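Local coordinates for protein putative NAD(P)H nitroreductase MhqN (Bacillus subtilis, PDB 3BEM) that binds FMN as a homodimer of the nitroreductase family and may reduce nitro compounds and contribute to the degradation of aromatic compounds, at residues 162-173 with 188-197; 50-61 with 142-151. The protein carries 3 engineered substitutions. One frame throughout, in Å; residues are numbered along the deposited sequence. Where two conformers were deposited one is given.

Contact 1: 162-173 with 188-197; sequences GWDTCPMIGFDA and VVMMITIGKE. With FMN (flavin mononucleotide), chain G.
Lys196 lies over one face of the Trp163 indole: its CE sits 3.6 Å from the centroid of the six-membered ring, and NZ stands almost on the ring normal at 4.5 Å, a cation-pi contact reached through bends at chi2 and chi4. The backbone O of Gly195 meets the ring edge at CE3. Without the indole, as with an alanine here, the lysine's methylene and ammonium groups would probably lose their aromatic platform and be free to swing. One residue on, Asp164 OD2 takes the Glu197 N-H in a nearly straight bond (2.9 Å, 175°), met on the anti side, somewhat out of the carboxylate plane. At the other end, in the conformer given, selenomethionine Met191 rests its CE 3.7 Å from Phe171 CG, and its SE makes an oblique Met-aromatic contact (5.2 Å to the ring centroid). Between these ends antiparallel bonds join Cys166 to Thr193 and Met168 to Met191; just beyond, Ile169 N donates to flavin N5 (2.9 Å) and Gly170 N to O4. Within the chain, strand 164-168 is an outermost strand, beside strand 186-195, whose other neighbour is strand 88-95; helix 136-161 packs against Thr165, and helix 82-85 against Met168 and Met191.

Contact 2: 50-61 with 142-151; sequences APSAFNLQHTKY and EAIRNASLSA. With FMN (flavin mononucleotide), chain E.
Ser150 OG and Tyr61 OH share a short hydrogen bond of 2.7 Å, the serine oxygen lying near the plane of the tyrosine ring; with OG anti to the backbone N (chi1 -175°), the hydroxyl reaches out from the helix to the strand. The second polar link is made by the Asn146 amide. Its OD1 accepts from Ala53 N at 2.9 Å, the donor standing above the carbonyl plane, while ND2 turns back to Glu142 O (2.9 Å) and weakly to Glu142 OE1. With both ends engaged, the amide is fixed in rotation and lies flat on the imidazole of His58: the planes are 1° apart, and ND2 is 3.3 Å from CE1. Asn146 CB adds a CH-pi contact over the same ring. His58 NE2 bonds to Tyr131, whereas ND1 is buried with no partner in the model. A water donates to both Pro51 O and Asn146 O, bridging loop and helix. Arg145 grips Glu142 OE2 side-on through NE and NH2, which steadies the carboxylate whose OE1 abuts Ala53 CB. Outward, Thr59 OG1 packs on Ala147 CA at 3.2 Å and on Ser150 CB, and Leu149 CD1 touches Pro51 O and the flavin methyl C8M (3.4 Å). Ala53 N lies 3.1 Å from flavin C8, placing the loop and helix beside the dimethylbenzene end of a cofactor also hydrogen-bonded by Lys82 and Arg205 of the second subunit. Strand 59-64, one of the two outermost strands of its chain's sheet, is crossed by helix 136-161; strand 88-95 pairs with it through the backbones of His58 and Lys60, and Thr59 and Tyr61 pack on Val92. Helix 117-134 covers Ala53 and Leu56, and Tyr61 pairs in parallel with a strand of the second subunit.

Both contacts are largely buried and share one antiparallel sheet, at its two outer strands: contact 1 joins strand 164-168 to strand 186-195, contact 2 sets helix 136-161 against strand 59-64 and the loop before it. Their centres are about 17 Å apart, yet they touch where Val189 packs on Ser148 and Ala147, and Met190 on Ser148. Contact 1 is held by backbone bonds between strands, with selenomethionine and aromatic packing inside and a partly exposed lysine-tryptophan end. Contact 2 relies on side-chain hydrogen bonds, a stacked amide and a bridging water. Each borders a different FMN of the homodimer, so one chain contributes to both cofactor pockets.

Contact 1: 162-173 with 188-197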
loop_
_atom_site.group_PDB
_atom_site.type_symbol
_atom_site.label_atom_id
_atom_site.label_comp_id
_atom_site.label_asym_id
_atom_site.label_seq_id
_atom_site.Cartn_x
_atom_site.Cartn_y
_atom_site.Cartn_z
ATOM N N GLY B 162 15.619 4.957 -10.439
ATOM C CA GLY B 162 16.965 4.517 -10.168
ATOM C C GLY B 162 17.456 4.707 -8.746
ATOM O O GLY B 162 18.674 4.560 -8.487
ATOM N N TRP B 163 16.535 4.923 -7.816
ATOM C CA TRP B 163 16.892 5.097 -6.409
ATOM C C TRP B 163 16.504 3.855 -5.593
ATOM O O TRP B 163 15.544 3.127 -5.929
ATOM C CB TRP B 163 16.177 6.320 -5.850
ATOM C CG TRP B 163 16.645 7.605 -6.413
ATOM C CD1 TRP B 163 16.189 8.221 -7.551
ATOM C CD2 TRP B 163 17.679 8.452 -5.888
ATOM N NE1 TRP B 163 16.875 9.389 -7.769
ATOM C CE2 TRP B 163 17.790 9.569 -6.758
ATOM C CE3 TRP B 163 18.512 8.384 -4.767
ATOM C CZ2 TRP B 163 18.712 10.598 -6.541
ATOM C CZ3 TRP B 163 19.415 9.398 -4.553
ATOM C CH2 TRP B 163 19.519 10.495 -5.436
ATOM N N ASP B 164 17.188 3.666 -4.475
ATOM C CA ASP B 164 16.833 2.633 -3.498
ATOM C C ASP B 164 16.043 3.228 -2.339
ATOM O O ASP B 164 16.225 4.374 -1.976
ATOM C CB ASP B 164 18.095 1.963 -2.980
ATOM C CG ASP B 164 18.872 1.338 -4.109
ATOM O OD1 ASP B 164 18.273 0.492 -4.857
ATOM O OD2 ASP B 164 20.024 1.723 -4.312
ATOM N N THR B 165 15.167 2.427 -1.747
ATOM C CA THR B 165 14.382 2.868 -0.568
ATOM C C THR B 165 14.354 1.752 0.460
ATOM O O THR B 165 14.737 0.613 0.156
ATOM C CB THR B 165 12.925 3.295 -0.880
ATOM O OG1 THR B 165 12.204 2.177 -1.444
ATOM C CG2 THR B 165 12.853 4.509 -1.799
ATOM N N CYS B 166 14.052 2.123 1.704
ATOM C CA CYS B 166 13.757 1.158 2.774
ATOM C C CYS B 166 12.539 1.682 3.501
ATOM O O CYS B 166 12.610 2.746 4.089
ATOM C CB CYS B 166 14.929 0.984 3.700
ATOM S SG CYS B 166 14.583 -0.422 4.809
ATOM N N PRO B 167 11.416 0.964 3.472
ATOM C CA PRO B 167 10.260 1.285 4.300
ATOM C C PRO B 167 10.588 0.891 5.713
ATOM O O PRO B 167 11.323 -0.086 5.930
ATOM C CB PRO B 167 9.167 0.425 3.731
ATOM C CG PRO B 167 9.881 -0.752 3.189
ATOM C CD PRO B 167 11.238 -0.310 2.740
HETATM N N MSE B 168 10.089 1.638 6.675
HETATM C CA MSE B 168 10.453 1.504 8.083
HETATM C C MSE B 168 9.242 1.743 9.002
HETATM O O MSE B 168 8.476 2.681 8.817
HETATM C CB MSE B 168 11.597 2.485 8.444
HETATM C CG MSE B 168 12.796 2.348 7.521
HETATM SE SE MSE B 168 13.977 3.871 7.733
HETATM C CE MSE B 168 14.648 3.469 9.545
ATOM N N ILE B 169 9.127 0.879 9.990
ATOM C CA ILE B 169 8.168 1.059 11.076
ATOM C C ILE B 169 8.878 1.079 12.422
ATOM O O ILE B 169 8.259 1.326 13.459
ATOM C CB ILE B 169 7.087 -0.037 11.049
ATOM C CG1 ILE B 169 5.847 0.363 11.861
ATOM C CG2 ILE B 169 7.664 -1.404 11.517
ATOM C CD1 ILE B 169 5.168 1.577 11.408
ATOM N N GLY B 170 10.185 0.840 12.411
ATOM C CA GLY B 170 11.012 0.887 13.593
ATOM C C GLY B 170 11.345 2.268 14.102
ATOM O O GLY B 170 12.459 2.681 14.050
ATOM N N PHE B 171 10.333 2.999 14.536
ATOM C CA PHE B 171 10.463 4.371 15.051
ATOM C C PHE B 171 9.409 4.666 16.084
ATOM O O PHE B 171 8.359 4.017 16.114
ATOM C CB PHE B 171 10.429 5.407 13.915
ATOM C CG PHE B 171 9.127 5.493 13.197
ATOM C CD1 PHE B 171 8.103 6.290 13.676
ATOM C CD2 PHE B 171 8.922 4.771 12.015
ATOM C CE1 PHE B 171 6.882 6.359 13.003
ATOM C CE2 PHE B 171 7.692 4.832 11.342
ATOM C CZ PHE B 171 6.668 5.628 11.846
ATOM N N ASP B 172 9.702 5.673 16.918
ATOM C CA ASP B 172 8.778 6.166 17.938
ATOM C C ASP B 172 7.961 7.297 17.301
ATOM O O ASP B 172 8.462 8.395 17.082
ATOM C CB ASP B 172 9.614 6.664 19.130
ATOM C CG ASP B 172 8.788 7.243 20.269
ATOM O OD1 ASP B 172 7.635 7.694 20.093
ATOM O OD2 ASP B 172 9.353 7.282 21.376
ATOM N N ALA B 173 6.699 7.020 16.978
ATOM C CA ALA B 173 5.831 7.951 16.242
ATOM C C ALA B 173 5.656 9.266 16.977
ATOM O O ALA B 173 5.741 10.334 16.376
ATOM C CB ALA B 173 4.479 7.346 15.972
ATOM N N VAL B 188 1.382 8.953 11.744
ATOM C CA VAL B 188 2.661 8.684 11.119
ATOM C C VAL B 188 2.662 7.197 10.698
ATOM O O VAL B 188 2.875 6.292 11.510
ATOM C CB VAL B 188 3.877 9.013 11.991
ATOM C CG1 VAL B 188 5.159 8.854 11.173
ATOM C CG2 VAL B 188 3.815 10.426 12.551
ATOM N N VAL B 189 2.309 6.956 9.446
ATOM C CA VAL B 189 2.019 5.610 8.954
ATOM C C VAL B 189 3.298 4.798 8.680
ATOM O O VAL B 189 3.354 3.632 8.987
ATOM C CB VAL B 189 1.109 5.672 7.738
ATOM C CG1 VAL B 189 0.918 4.252 7.050
ATOM C CG2 VAL B 189 -0.249 6.415 8.103
HETATM N N MSE B 190 4.312 5.449 8.148
HETATM C CA MSE B 190 5.608 4.825 7.931
HETATM C C MSE B 190 6.652 5.861 7.666
HETATM O O MSE B 190 6.341 7.017 7.444
HETATM C CB MSE B 190 5.582 3.758 6.810
HETATM C CG MSE B 190 5.516 4.074 5.444
HETATM SE SE MSE B 190 5.593 2.269 4.457
HETATM C CE MSE B 190 3.708 2.102 4.670
HETATM N N MSE B 191 7.883 5.402 7.757
HETATM C CA MSE B 191 9.049 6.169 7.381
HETATM C C MSE B 191 9.650 5.474 6.146
HETATM O O MSE B 191 9.624 4.260 6.036
HETATM C CB MSE B 191 10.007 6.199 8.568
HETATM C CG MSE B 191 11.282 6.908 8.345
HETATM SE SE MSE B 191 12.359 6.764 10.031
HETATM C CE MSE B 191 11.111 7.748 11.094
ATOM N N ILE B 192 10.166 6.244 5.199
ATOM C CA ILE B 192 10.872 5.682 4.058
ATOM C C ILE B 192 12.161 6.424 3.893
ATOM O O ILE B 192 12.135 7.648 3.692
ATOM C CB ILE B 192 10.069 5.795 2.748
ATOM C CG1 ILE B 192 8.680 5.114 2.915
ATOM C CG2 ILE B 192 10.847 5.163 1.583
ATOM C CD1 ILE B 192 7.717 5.366 1.732
ATOM N N THR B 193 13.264 5.694 3.933
ATOM C CA THR B 193 14.546 6.271 3.538
ATOM C C THR B 193 14.748 6.058 2.064
ATOM O O THR B 193 14.336 5.035 1.503
ATOM C CB THR B 193 15.732 5.717 4.334
ATOM O OG1 THR B 193 15.632 4.308 4.481
ATOM C CG2 THR B 193 15.811 6.363 5.681
ATOM N N ILE B 194 15.439 7.009 1.421
ATOM C CA ILE B 194 15.758 6.921 0.007
ATOM C C ILE B 194 17.229 7.290 -0.184
ATOM O O ILE B 194 17.769 8.142 0.522
ATOM C CB ILE B 194 14.805 7.817 -0.843
ATOM C CG1 ILE B 194 15.077 7.601 -2.325
ATOM C CG2 ILE B 194 14.952 9.330 -0.442
ATOM C CD1 ILE B 194 14.025 8.215 -3.213
ATOM N N GLY B 195 17.901 6.631 -1.135
ATOM C CA GLY B 195 19.273 6.873 -1.410
ATOM C C GLY B 195 19.817 5.878 -2.380
ATOM O O GLY B 195 19.056 5.324 -3.160
ATOM N N LYS B 196 21.136 5.666 -2.347
ATOM C CA LYS B 196 21.803 4.691 -3.225
ATOM C C LYS B 196 22.471 3.677 -2.311
ATOM O O LYS B 196 23.288 4.050 -1.431
ATOM C CB LYS B 196 22.816 5.350 -4.140
ATOM C CG LYS B 196 22.242 6.417 -5.103
ATOM C CD LYS B 196 21.226 5.900 -6.128
ATOM C CE LYS B 196 20.761 7.048 -7.102
ATOM N NZ LYS B 196 21.742 7.485 -8.107
ATOM N N GLU B 197 22.126 2.409 -2.497
ATOM C CA GLU B 197 22.740 1.319 -1.742
ATOM C C GLU B 197 23.903 0.741 -2.539
ATOM O O GLU B 197 23.806 0.643 -3.746
ATOM C CB GLU B 197 21.694 0.250 -1.428
ATOM C CG GLU B 197 22.265 -0.965 -0.737
ATOM C CD GLU B 197 21.242 -1.852 -0.118
ATOM O OE1 GLU B 197 20.326 -2.285 -0.836
ATOM O OE2 GLU B 197 21.401 -2.176 1.086
HETATM N N1 FMN G . 13.658 -2.399 7.434
HETATM C C2 FMN G . 14.490 -1.847 8.375
HETATM O O2 FMN G . 15.706 -1.999 8.209
HETATM N N3 FMN G . 13.990 -1.143 9.439
HETATM C C4 FMN G . 12.628 -1.005 9.654
HETATM O O4 FMN G . 12.253 -0.245 10.571
HETATM C C4A FMN G . 11.781 -1.562 8.697
HETATM N N5 FMN G . 10.397 -1.472 8.862
HETATM C C5A FMN G . 9.595 -1.940 7.838
HETATM C C6 FMN G . 8.209 -1.730 7.949
HETATM C C7 FMN G . 7.366 -2.169 6.923
HETATM C C7M FMN G . 5.931 -1.651 6.931
HETATM C C8 FMN G . 7.868 -2.828 5.809
HETATM C C8M FMN G . 7.020 -2.929 4.545
HETATM C C9 FMN G . 9.235 -3.089 5.717
HETATM C C9A FMN G . 10.098 -2.617 6.706
HETATM N N10 FMN G . 11.490 -2.824 6.610
HETATM C C10 FMN G . 12.297 -2.251 7.584
HETATM C "C1'" FMN G . 12.028 -3.660 5.502
HETATM C "C2'" FMN G . 11.721 -5.158 5.585
HETATM O "O2'" FMN G . 12.630 -5.753 6.500
HETATM C "C3'" FMN G . 11.897 -5.741 4.191
HETATM O "O3'" FMN G . 10.893 -5.130 3.336
HETATM C "C4'" FMN G . 11.865 -7.270 4.136
HETATM O "O4'" FMN G . 12.958 -7.807 4.905
HETATM C "C5'" FMN G . 11.965 -7.742 2.659
HETATM O "O5'" FMN G . 13.159 -7.263 1.997
HETATM P P FMN G . 13.036 -6.931 0.431
HETATM O O1P FMN G . 12.641 -8.198 -0.258
HETATM O O2P FMN G . 11.981 -5.885 0.468
HETATM O O3P FMN G . 14.392 -6.436 -0.004
#

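Contact 2: 50-61 with 142-151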
loop_
_atom_site.group_PDB
_atom_site.type_symbol
_atom_site.label_atom_id
_atom_site.label_comp_id
_atom_site.label_asym_id
_atom_site.label_seq_id
_atom_site.Cartn_x
_atom_site.Cartn_y
_atom_site.Cartn_z
ATOM N N ALA B 50 -2.102 7.655 -7.407
ATOM C CA ALA B 50 -2.510 6.468 -6.661
ATOM C C ALA B 50 -3.994 6.503 -6.403
ATOM O O ALA B 50 -4.562 7.576 -6.261
ATOM C CB ALA B 50 -1.694 6.369 -5.335
ATOM N N PRO B 51 -4.625 5.325 -6.266
ATOM C CA PRO B 51 -6.023 5.364 -5.823
ATOM C C PRO B 51 -6.105 5.712 -4.332
ATOM O O PRO B 51 -5.190 5.422 -3.551
ATOM C CB PRO B 51 -6.494 3.952 -6.039
ATOM C CG PRO B 51 -5.255 3.168 -5.775
ATOM C CD PRO B 51 -4.141 3.945 -6.369
ATOM N N SER B 52 -7.230 6.344 -3.960
ATOM C CA SER B 52 -7.525 6.584 -2.542
ATOM C C SER B 52 -9.045 6.538 -2.377
ATOM O O SER B 52 -9.783 6.864 -3.286
ATOM C CB SER B 52 -6.982 7.935 -2.044
ATOM O OG SER B 52 -7.657 9.069 -2.586
ATOM N N ALA B 53 -9.481 6.086 -1.199
ATOM C CA ALA B 53 -10.909 5.902 -0.912
ATOM C C ALA B 53 -11.617 7.234 -1.119
ATOM O O ALA B 53 -11.190 8.231 -0.591
ATOM C CB ALA B 53 -11.093 5.454 0.510
ATOM N N PHE B 54 -12.673 7.225 -1.942
ATOM C CA PHE B 54 -13.488 8.410 -2.221
ATOM C C PHE B 54 -12.697 9.563 -2.821
ATOM O O PHE B 54 -13.137 10.719 -2.773
ATOM C CB PHE B 54 -14.213 8.888 -0.927
ATOM C CG PHE B 54 -15.068 7.825 -0.266
ATOM C CD1 PHE B 54 -16.374 7.630 -0.656
ATOM C CD2 PHE B 54 -14.544 7.027 0.736
ATOM C CE1 PHE B 54 -17.131 6.655 -0.047
ATOM C CE2 PHE B 54 -15.295 6.037 1.342
ATOM C CZ PHE B 54 -16.589 5.857 0.944
ATOM N N ASN B 55 -11.507 9.269 -3.371
ATOM C CA ASN B 55 -10.586 10.285 -3.880
ATOM C C ASN B 55 -10.240 11.341 -2.837
ATOM O O ASN B 55 -10.029 12.487 -3.175
ATOM C CB ASN B 55 -11.159 10.922 -5.115
ATOM C CG ASN B 55 -10.164 11.758 -5.877
ATOM O OD1 ASN B 55 -8.979 11.422 -5.951
ATOM N ND2 ASN B 55 -10.653 12.897 -6.460
ATOM N N LEU B 56 -10.261 10.954 -1.554
ATOM C CA LEU B 56 -9.960 11.890 -0.477
ATOM C C LEU B 56 -8.471 12.223 -0.339
ATOM O O LEU B 56 -8.126 13.203 0.321
ATOM C CB LEU B 56 -10.522 11.391 0.847
ATOM C CG LEU B 56 -12.042 11.434 0.953
ATOM C CD1 LEU B 56 -12.405 10.719 2.199
ATOM C CD2 LEU B 56 -12.537 12.893 0.982
ATOM N N GLN B 57 -7.585 11.416 -0.971
ATOM C CA GLN B 57 -6.163 11.783 -1.032
ATOM C C GLN B 57 -5.611 12.066 0.416
ATOM O O GLN B 57 -5.090 13.145 0.743
ATOM C CB GLN B 57 -5.998 12.929 -1.990
ATOM C CG GLN B 57 -6.405 12.574 -3.394
ATOM C CD GLN B 57 -6.613 13.804 -4.265
ATOM O OE1 GLN B 57 -5.645 14.435 -4.633
ATOM N NE2 GLN B 57 -7.891 14.171 -4.552
ATOM N N HIS B 58 -5.715 11.026 1.236
ATOM C CA HIS B 58 -5.422 11.017 2.657
ATOM C C HIS B 58 -3.965 11.317 3.007
ATOM O O HIS B 58 -3.680 11.715 4.131
ATOM C CB HIS B 58 -5.764 9.661 3.283
ATOM C CG HIS B 58 -7.138 9.169 2.973
ATOM N ND1 HIS B 58 -7.526 8.821 1.692
ATOM C CD2 HIS B 58 -8.200 8.918 3.771
ATOM C CE1 HIS B 58 -8.770 8.379 1.722
ATOM N NE2 HIS B 58 -9.215 8.440 2.974
ATOM N N THR B 59 -3.066 11.068 2.070
ATOM C CA THR B 59 -1.637 10.963 2.324
ATOM C C THR B 59 -0.940 12.297 2.203
ATOM O O THR B 59 -1.176 13.078 1.246
ATOM C CB THR B 59 -0.957 9.913 1.385
ATOM O OG1 THR B 59 -1.734 8.731 1.308
ATOM C CG2 THR B 59 0.468 9.513 1.867
ATOM N N LYS B 60 -0.079 12.563 3.177
ATOM C CA LYS B 60 0.882 13.645 3.115
ATOM C C LYS B 60 2.279 13.089 3.321
ATOM O O LYS B 60 2.459 12.042 3.983
ATOM C CB LYS B 60 0.549 14.767 4.102
ATOM C CG LYS B 60 -0.718 15.554 3.729
ATOM C CD LYS B 60 -0.758 17.003 4.317
ATOM C CE LYS B 60 -1.633 17.940 3.448
ATOM N NZ LYS B 60 -1.275 19.376 3.594
ATOM N N TYR B 61 3.260 13.748 2.732
ATOM C CA TYR B 61 4.666 13.409 2.955
ATOM C C TYR B 61 5.445 14.580 3.545
ATOM O O TYR B 61 5.340 15.722 3.042
ATOM C CB TYR B 61 5.348 12.961 1.666
ATOM C CG TYR B 61 4.806 11.685 1.050
ATOM C CD1 TYR B 61 3.659 11.700 0.280
ATOM C CD2 TYR B 61 5.492 10.491 1.186
ATOM C CE1 TYR B 61 3.143 10.547 -0.266
ATOM C CE2 TYR B 61 5.020 9.340 0.638
ATOM C CZ TYR B 61 3.839 9.362 -0.096
ATOM O OH TYR B 61 3.412 8.184 -0.608
ATOM N N GLU B 142 -8.334 4.075 7.882
ATOM C CA GLU B 142 -8.330 4.683 6.552
ATOM C C GLU B 142 -7.069 5.477 6.313
ATOM O O GLU B 142 -6.485 5.427 5.215
ATOM C CB GLU B 142 -9.585 5.561 6.369
ATOM C CG GLU B 142 -10.773 4.726 5.957
ATOM C CD GLU B 142 -10.638 4.188 4.529
ATOM O OE1 GLU B 142 -10.836 4.946 3.560
ATOM O OE2 GLU B 142 -10.312 3.002 4.376
ATOM N N ALA B 143 -6.597 6.149 7.349
ATOM C CA ALA B 143 -5.315 6.872 7.308
ATOM C C ALA B 143 -4.184 5.897 6.971
ATOM O O ALA B 143 -3.360 6.179 6.102
ATOM C CB ALA B 143 -5.050 7.537 8.630
ATOM N N ILE B 144 -4.134 4.771 7.680
ATOM C CA ILE B 144 -3.091 3.764 7.485
ATOM C C ILE B 144 -3.206 3.115 6.119
ATOM O O ILE B 144 -2.226 3.013 5.377
ATOM C CB ILE B 144 -3.133 2.730 8.613
ATOM C CG1 ILE B 144 -2.800 3.388 9.954
ATOM C CG2 ILE B 144 -2.175 1.565 8.315
ATOM C CD1 ILE B 144 -3.042 2.447 11.167
ATOM N N ARG B 145 -4.426 2.735 5.738
ATOM C CA ARG B 145 -4.656 1.999 4.486
ATOM C C ARG B 145 -4.295 2.843 3.270
ATOM O O ARG B 145 -3.551 2.420 2.398
ATOM C CB ARG B 145 -6.077 1.498 4.443
ATOM C CG ARG B 145 -6.512 0.913 3.121
ATOM C CD ARG B 145 -7.768 -0.042 3.301
ATOM N NE ARG B 145 -8.740 0.579 4.187
ATOM C CZ ARG B 145 -9.196 0.051 5.311
ATOM N NH1 ARG B 145 -8.911 -1.200 5.661
ATOM N NH2 ARG B 145 -9.991 0.769 6.065
ATOM N N ASN B 146 -4.839 4.031 3.201
ATOM C CA ASN B 146 -4.641 4.860 2.032
ATOM C C ASN B 146 -3.179 5.344 1.943
ATOM O O ASN B 146 -2.580 5.384 0.842
ATOM C CB ASN B 146 -5.629 5.984 1.989
ATOM C CG ASN B 146 -7.014 5.507 1.660
ATOM O OD1 ASN B 146 -7.306 5.194 0.509
ATOM N ND2 ASN B 146 -7.859 5.359 2.705
ATOM N N ALA B 147 -2.557 5.712 3.089
ATOM C CA ALA B 147 -1.159 6.148 3.075
ATOM C C ALA B 147 -0.242 4.988 2.652
ATOM O O ALA B 147 0.797 5.178 2.037
ATOM C CB ALA B 147 -0.677 6.723 4.417
ATOM N N SER B 148 -0.608 3.755 2.984
ATOM C CA SER B 148 0.240 2.610 2.644
ATOM C C SER B 148 0.173 2.259 1.156
ATOM O O SER B 148 1.179 1.905 0.557
ATOM C CB SER B 148 -0.110 1.394 3.563
ATOM O OG SER B 148 0.185 1.658 4.933
ATOM N N LEU B 149 -1.017 2.343 0.556
ATOM C CA LEU B 149 -1.155 2.262 -0.901
ATOM C C LEU B 149 -0.208 3.311 -1.548
ATOM O O LEU B 149 0.492 3.015 -2.508
ATOM C CB LEU B 149 -2.573 2.556 -1.315
ATOM C CG LEU B 149 -3.630 1.487 -0.989
ATOM C CD1 LEU B 149 -5.010 2.114 -1.243
ATOM C CD2 LEU B 149 -3.492 0.197 -1.819
ATOM N N SER B 150 -0.271 4.545 -1.052
ATOM C CA SER B 150 0.523 5.649 -1.583
ATOM C C SER B 150 2.012 5.329 -1.443
ATOM O O SER B 150 2.797 5.523 -2.379
ATOM C CB SER B 150 0.170 6.930 -0.803
ATOM O OG SER B 150 0.819 8.037 -1.365
ATOM N N ALA B 151 2.394 4.810 -0.277
ATOM C CA ALA B 151 3.799 4.512 -0.002
ATOM C C ALA B 151 4.347 3.477 -0.971
ATOM O O ALA B 151 5.502 3.542 -1.379
ATOM C CB ALA B 151 3.932 4.050 1.440
HETATM N N1 FMN E . -14.514 2.438 -5.562
HETATM C C2 FMN E . -15.805 1.947 -5.556
HETATM O O2 FMN E . -16.482 2.017 -6.590
HETATM N N3 FMN E . -16.344 1.396 -4.403
HETATM C C4 FMN E . -15.616 1.326 -3.222
HETATM O O4 FMN E . -16.098 0.647 -2.291
HETATM C C4A FMN E . -14.291 1.846 -3.234
HETATM N N5 FMN E . -13.504 1.822 -2.084
HETATM C C5A FMN E . -12.179 2.248 -2.151
HETATM C C6 FMN E . -11.350 2.146 -1.021
HETATM C C7 FMN E . -10.009 2.605 -1.018
HETATM C C7M FMN E . -9.022 1.947 -0.073
HETATM C C8 FMN E . -9.503 3.138 -2.198
HETATM C C8M FMN E . -8.033 3.028 -2.454
HETATM C C9 FMN E . -10.322 3.240 -3.334
HETATM C C9A FMN E . -11.660 2.808 -3.347
HETATM N N10 FMN E . -12.459 2.894 -4.481
HETATM C C10 FMN E . -13.750 2.383 -4.425
HETATM C "C1'" FMN E . -11.982 3.655 -5.714
HETATM C "C2'" FMN E . -11.742 5.173 -5.470
HETATM O "O2'" FMN E . -12.964 5.904 -5.505
HETATM C "C3'" FMN E . -10.771 5.697 -6.550
HETATM O "O3'" FMN E . -9.493 5.076 -6.307
HETATM C "C4'" FMN E . -10.690 7.237 -6.666
HETATM O "O4'" FMN E . -11.948 7.829 -6.966
HETATM C "C5'" FMN E . -9.771 7.739 -7.800
HETATM O "O5'" FMN E . -9.983 7.115 -9.077
HETATM P P FMN E . -8.667 6.627 -9.864
HETATM O O1P FMN E . -9.019 5.983 -11.115
HETATM O O2P FMN E . -7.896 7.786 -10.252
HETATM O O3P FMN E . -8.056 5.686 -8.916
HETATM O O HOH W 1 -3.932 6.559 -1.279
#